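Local coordinates for ALDH21) (Physcomitrella patens subsp. patens, PDB 5MZ5), which oxidises succinic semialdehyde with NADP+ as coenzyme and may also oxidise glyceraldehyde 3-phosphate, at residues G270-M273 against K274-G278; K112-F115 against E116-A119. All coordinates share one frame; numbering follows the deposited sequence.

Contact 1 of 2, residues G270-M273 against K274-G278; sequences GWDM and KARAG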
loop_
_atom_site.group_PDB
_atom_site.type_symbol
_atom_site.label_atom_id
_atom_site.label_comp_id
_atom_site.label_asym_id
_atom_site.label_seq_id
_atom_site.Cartn_x
_atom_site.Cartn_y
_atom_site.Cartn_z
ATOM N N GLY A 270 30.742 -10.749 -9.708
ATOM C CA GLY A 270 29.281 -10.647 -9.724
ATOM C C GLY A 270 28.684 -10.484 -11.103
ATOM O O GLY A 270 27.802 -11.254 -11.483
ATOM N N TRP A 271 29.183 -9.502 -11.874
ATOM C CA TRP A 271 28.712 -9.290 -13.246
ATOM C C TRP A 271 28.911 -10.509 -14.136
ATOM O O TRP A 271 28.049 -10.814 -14.943
ATOM C CB TRP A 271 29.326 -8.017 -13.871
ATOM C CG TRP A 271 28.861 -6.757 -13.193
ATOM C CD1 TRP A 271 29.640 -5.825 -12.568
ATOM C CD2 TRP A 271 27.503 -6.309 -13.043
ATOM N NE1 TRP A 271 28.865 -4.802 -12.091
ATOM C CE2 TRP A 271 27.547 -5.066 -12.372
ATOM C CE3 TRP A 271 26.253 -6.822 -13.442
ATOM C CZ2 TRP A 271 26.391 -4.323 -12.099
ATOM C CZ3 TRP A 271 25.108 -6.090 -13.162
ATOM C CH2 TRP A 271 25.180 -4.865 -12.487
ATOM N N ASP A 272 30.035 -11.217 -13.964
ATOM C CA ASP A 272 30.318 -12.435 -14.699
ATOM C C ASP A 272 29.351 -13.575 -14.295
ATOM O O ASP A 272 28.928 -14.345 -15.148
ATOM C CB ASP A 272 31.793 -12.847 -14.518
ATOM C CG ASP A 272 32.092 -14.161 -15.186
ATOM O OD1 ASP A 272 31.984 -14.225 -16.438
ATOM O OD2 ASP A 272 32.302 -15.158 -14.458
ATOM N N MET A 273 29.000 -13.678 -13.009
ATOM C CA MET A 273 28.010 -14.669 -12.547
ATOM C C MET A 273 26.619 -14.378 -13.145
ATOM O O MET A 273 25.939 -15.316 -13.585
ATOM C CB MET A 273 27.924 -14.733 -11.020
ATOM C CG MET A 273 29.107 -15.412 -10.391
ATOM S SD MET A 273 29.199 -15.016 -8.640
ATOM C CE MET A 273 27.895 -16.067 -7.969
ATOM N N LYS A 274 26.231 -13.085 -13.209
ATOM C CA LYS A 274 24.947 -12.665 -13.806
ATOM C C LYS A 274 24.899 -13.090 -15.285
ATOM O O LYS A 274 23.900 -13.674 -15.709
ATOM C CB LYS A 274 24.753 -11.134 -13.658
ATOM C CG LYS A 274 23.410 -10.623 -14.189
ATOM C CD LYS A 274 23.380 -9.098 -14.257
ATOM C CE LYS A 274 22.079 -8.528 -14.807
ATOM N NZ LYS A 274 21.979 -8.633 -16.291
ATOM N N ALA A 275 26.024 -12.859 -16.042
ATOM C CA ALA A 275 26.153 -13.216 -17.449
ATOM C C ALA A 275 26.012 -14.718 -17.705
ATOM O O ALA A 275 25.455 -15.106 -18.737
ATOM C CB ALA A 275 27.491 -12.720 -17.991
ATOM N N ARG A 276 26.475 -15.564 -16.752
ATOM C CA ARG A 276 26.476 -17.020 -16.942
ATOM C C ARG A 276 25.456 -17.784 -16.120
ATOM O O ARG A 276 25.413 -19.009 -16.206
ATOM C CB ARG A 276 27.894 -17.588 -16.691
ATOM C CG ARG A 276 28.961 -17.067 -17.667
ATOM C CD ARG A 276 30.383 -17.559 -17.383
ATOM N NE ARG A 276 30.800 -17.342 -15.991
ATOM C CZ ARG A 276 30.695 -18.248 -15.021
ATOM N NH1 ARG A 276 31.051 -17.949 -13.787
ATOM N NH2 ARG A 276 30.207 -19.453 -15.280
ATOM N N ALA A 277 24.602 -17.075 -15.370
ATOM C CA ALA A 277 23.590 -17.664 -14.500
ATOM C C ALA A 277 22.520 -18.538 -15.206
ATOM O O ALA A 277 21.899 -19.385 -14.559
ATOM C CB ALA A 277 22.923 -16.579 -13.685
ATOM N N GLY A 278 22.319 -18.332 -16.508
ATOM C CA GLY A 278 21.283 -19.036 -17.254
ATOM C C GLY A 278 19.927 -18.369 -17.064
ATOM O O GLY A 278 19.841 -17.143 -16.991
#

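Contact 2 of 2, residues K112-F115 against E116-A119; sequences KNRF and EEIA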
loop_
_atom_site.group_PDB
_atom_site.type_symbol
_atom_site.label_atom_id
_atom_site.label_comp_id
_atom_site.label_asym_id
_atom_site.label_seq_id
_atom_site.Cartn_x
_atom_site.Cartn_y
_atom_site.Cartn_z
ATOM N N LYS A 112 21.069 -13.795 20.664
ATOM C CA LYS A 112 21.158 -13.036 21.915
ATOM C C LYS A 112 21.905 -13.828 22.989
ATOM O O LYS A 112 22.717 -13.265 23.720
ATOM C CB LYS A 112 19.755 -12.662 22.417
ATOM C CG LYS A 112 19.084 -11.581 21.591
ATOM C CD LYS A 112 17.680 -11.325 22.085
ATOM C CE LYS A 112 17.011 -10.193 21.331
ATOM N NZ LYS A 112 15.556 -10.141 21.613
ATOM N N ASN A 113 21.631 -15.140 23.060
ATOM C CA ASN A 113 22.185 -16.093 24.010
ATOM C C ASN A 113 23.680 -16.351 23.796
ATOM O O ASN A 113 24.415 -16.548 24.762
ATOM C CB ASN A 113 21.395 -17.404 23.909
ATOM C CG ASN A 113 21.535 -18.294 25.110
ATOM O OD1 ASN A 113 21.137 -17.942 26.227
ATOM N ND2 ASN A 113 22.089 -19.477 24.897
ATOM N N ARG A 114 24.117 -16.367 22.529
ATOM C CA ARG A 114 25.501 -16.620 22.136
ATOM C C ARG A 114 26.196 -15.332 21.638
ATOM O O ARG A 114 27.214 -15.426 20.969
ATOM C CB ARG A 114 25.532 -17.712 21.039
ATOM C CG ARG A 114 25.046 -19.091 21.506
ATOM C CD ARG A 114 25.004 -20.090 20.366
ATOM N NE ARG A 114 26.337 -20.495 19.921
ATOM C CZ ARG A 114 26.576 -21.348 18.932
ATOM N NH1 ARG A 114 25.569 -21.901 18.262
ATOM N NH2 ARG A 114 27.823 -21.645 18.592
ATOM N N PHE A 115 25.653 -14.141 21.990
ATOM C CA PHE A 115 26.126 -12.816 21.554
ATOM C C PHE A 115 27.664 -12.621 21.555
ATOM O O PHE A 115 28.238 -12.373 20.493
ATOM C CB PHE A 115 25.447 -11.688 22.354
ATOM C CG PHE A 115 25.694 -10.304 21.791
ATOM C CD1 PHE A 115 26.795 -9.554 22.196
ATOM C CD2 PHE A 115 24.801 -9.733 20.893
ATOM C CE1 PHE A 115 27.023 -8.272 21.673
ATOM C CE2 PHE A 115 25.030 -8.456 20.370
ATOM C CZ PHE A 115 26.136 -7.731 20.765
ATOM N N GLU A 116 28.302 -12.663 22.744
ATOM C CA GLU A 116 29.737 -12.444 22.904
ATOM C C GLU A 116 30.570 -13.460 22.159
ATOM O O GLU A 116 31.536 -13.072 21.508
ATOM C CB GLU A 116 30.139 -12.350 24.390
ATOM C CG GLU A 116 31.541 -11.777 24.613
ATOM C CD GLU A 116 31.852 -10.420 23.994
ATOM O OE1 GLU A 116 33.048 -10.151 23.745
ATOM O OE2 GLU A 116 30.914 -9.619 23.777
ATOM N N GLU A 117 30.176 -14.746 22.219
ATOM C CA GLU A 117 30.850 -15.834 21.508
ATOM C C GLU A 117 30.851 -15.576 19.985
ATOM O O GLU A 117 31.883 -15.741 19.348
ATOM C CB GLU A 117 30.158 -17.163 21.832
ATOM C CG GLU A 117 30.703 -18.369 21.085
ATOM C CD GLU A 117 29.698 -19.473 20.849
ATOM O OE1 GLU A 117 29.954 -20.310 19.954
ATOM O OE2 GLU A 117 28.654 -19.500 21.544
ATOM N N ILE A 118 29.699 -15.149 19.421
ATOM C CA ILE A 118 29.558 -14.831 17.993
ATOM C C ILE A 118 30.429 -13.616 17.640
ATOM O O ILE A 118 31.165 -13.671 16.650
ATOM C CB ILE A 118 28.075 -14.694 17.569
ATOM C CG1 ILE A 118 27.341 -16.046 17.714
ATOM C CG2 ILE A 118 27.957 -14.191 16.126
ATOM C CD1 ILE A 118 25.822 -15.924 17.786
ATOM N N ALA A 119 30.396 -12.557 18.484
ATOM C CA ALA A 119 31.217 -11.351 18.308
ATOM C C ALA A 119 32.726 -11.687 18.305
ATOM O O ALA A 119 33.452 -11.207 17.427
ATOM C CB ALA A 119 30.900 -10.318 19.381
#

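Contact 1 of 2, residues G270-M273 against K274-G278
Trp-271 and Lys-274 lie side by side on helix 267-276 and point the same way. The methylene CD of Lys-274 meets the indole at its edge, in the ring plane, 3.6 Å from Trp-271 CZ3. The lysine can do this because its CG stands anti to the backbone N (chi1 -177°) and the chain runs straight as far as CE. It bends only at the last torsion. There NZ is hydrogen-bonded to the carbonyl oxygens of Gly-278 and Lys-280 of the second subunit, and Lys-279 of that subunit makes a cation-pi contact with Trp-271. Met-273 is on the packed side, buried against Leu-261 and Phe-263 of strand 260-264. Ala-277 is buried too, against Val-282.

The exposed side carries Asp-272 and Arg-276, one turn apart. They form a salt bridge. Arg-276 NE and Arg-276 NH1 both donate to Asp-272 OD2, each at 3.1 Å. Both come from one face of the carboxylate, on the syn side and 33° out of its plane. OD2 lies in the guanidinium plane, while the carboxylate itself is turned from it. Through NH2, Arg-276 also forms a salt bridge with Asp-250.

The backbone bond from Lys-274 N to Gly-270 O is 3.0 Å long. Gly-278 then leaves helical geometry with positive phi. This is the helix end of a beta-alpha-beta unit, strand 260-264, helix 267-276 and strand 281-285, in the Rossmann-type coenzyme domain.

Contact 2 of 2, residues K112-F115 against E116-A119
Arg-114 and Glu-117 form a salt bridge where helix 97-113 gives way to helix 115-126. The guanidinium presents its NE side to the carboxylate, one nitrogen to each oxygen. Arg-114 NE is 3.0 Å from Glu-117 OE2, and Arg-114 NH2 is 2.9 Å from Glu-117 OE1. Both bonds are almost straight. The oxygens lie in the guanidinium plane and are met on their syn sides. The two planes are turned 30° apart. The bend of the arginine at chi3 (71°) sets NE and NH2 along the carboxylate, and the pair of bonds limits rotation of both groups. NH2 also forms a salt bridge with Glu-226, which probably shares the charge.

Backbone bonds start the new helix. Arg-114 occupies the N-cap position, and its O takes the N-H of Ile-118 at 2.9 Å. Phe-115 O takes that of Ala-119 at 3.0 Å.

Apolar contact is made by Ile-118. Ile-118 CD1 lies 3.7 Å from Arg-114 CB, where the aliphatic base of the arginine begins. Apart from this apolar contact, Ile-118 CG1 also touches the carbonyl oxygen Arg-114 O, at 3.3 Å.

Two helices flank the junction. Phe-115 and Ile-118 pack on Val-137 of helix 130-151, and Glu-116 forms a salt bridge with Arg-134 of that helix. Arg-114 and Ile-118 pack on Ile-223 of helix 219-229.

Contacts 1 and 2 lie on opposite sides of the chain's centre. Their centres are 36 Å apart, and their nearest atoms are about 24 Å apart. They do not touch. Contact 2 comes first in the chain. Contact 1 lies next to the coenzyme site. Contact 2 stays farther from the substrate site. In contact 1 the side chain of Trp-271 is about 3 Å from that of Leu-286, which binds NADP+ in another structure of this protein. In contact 2 the side chain of Phe-115 is about 9 Å from that of Arg-139, which binds succinate. Neither ligand is bound to this chain. Contact 1 also meets the second subunit, whereas no other chain of the assembly touches contact 2.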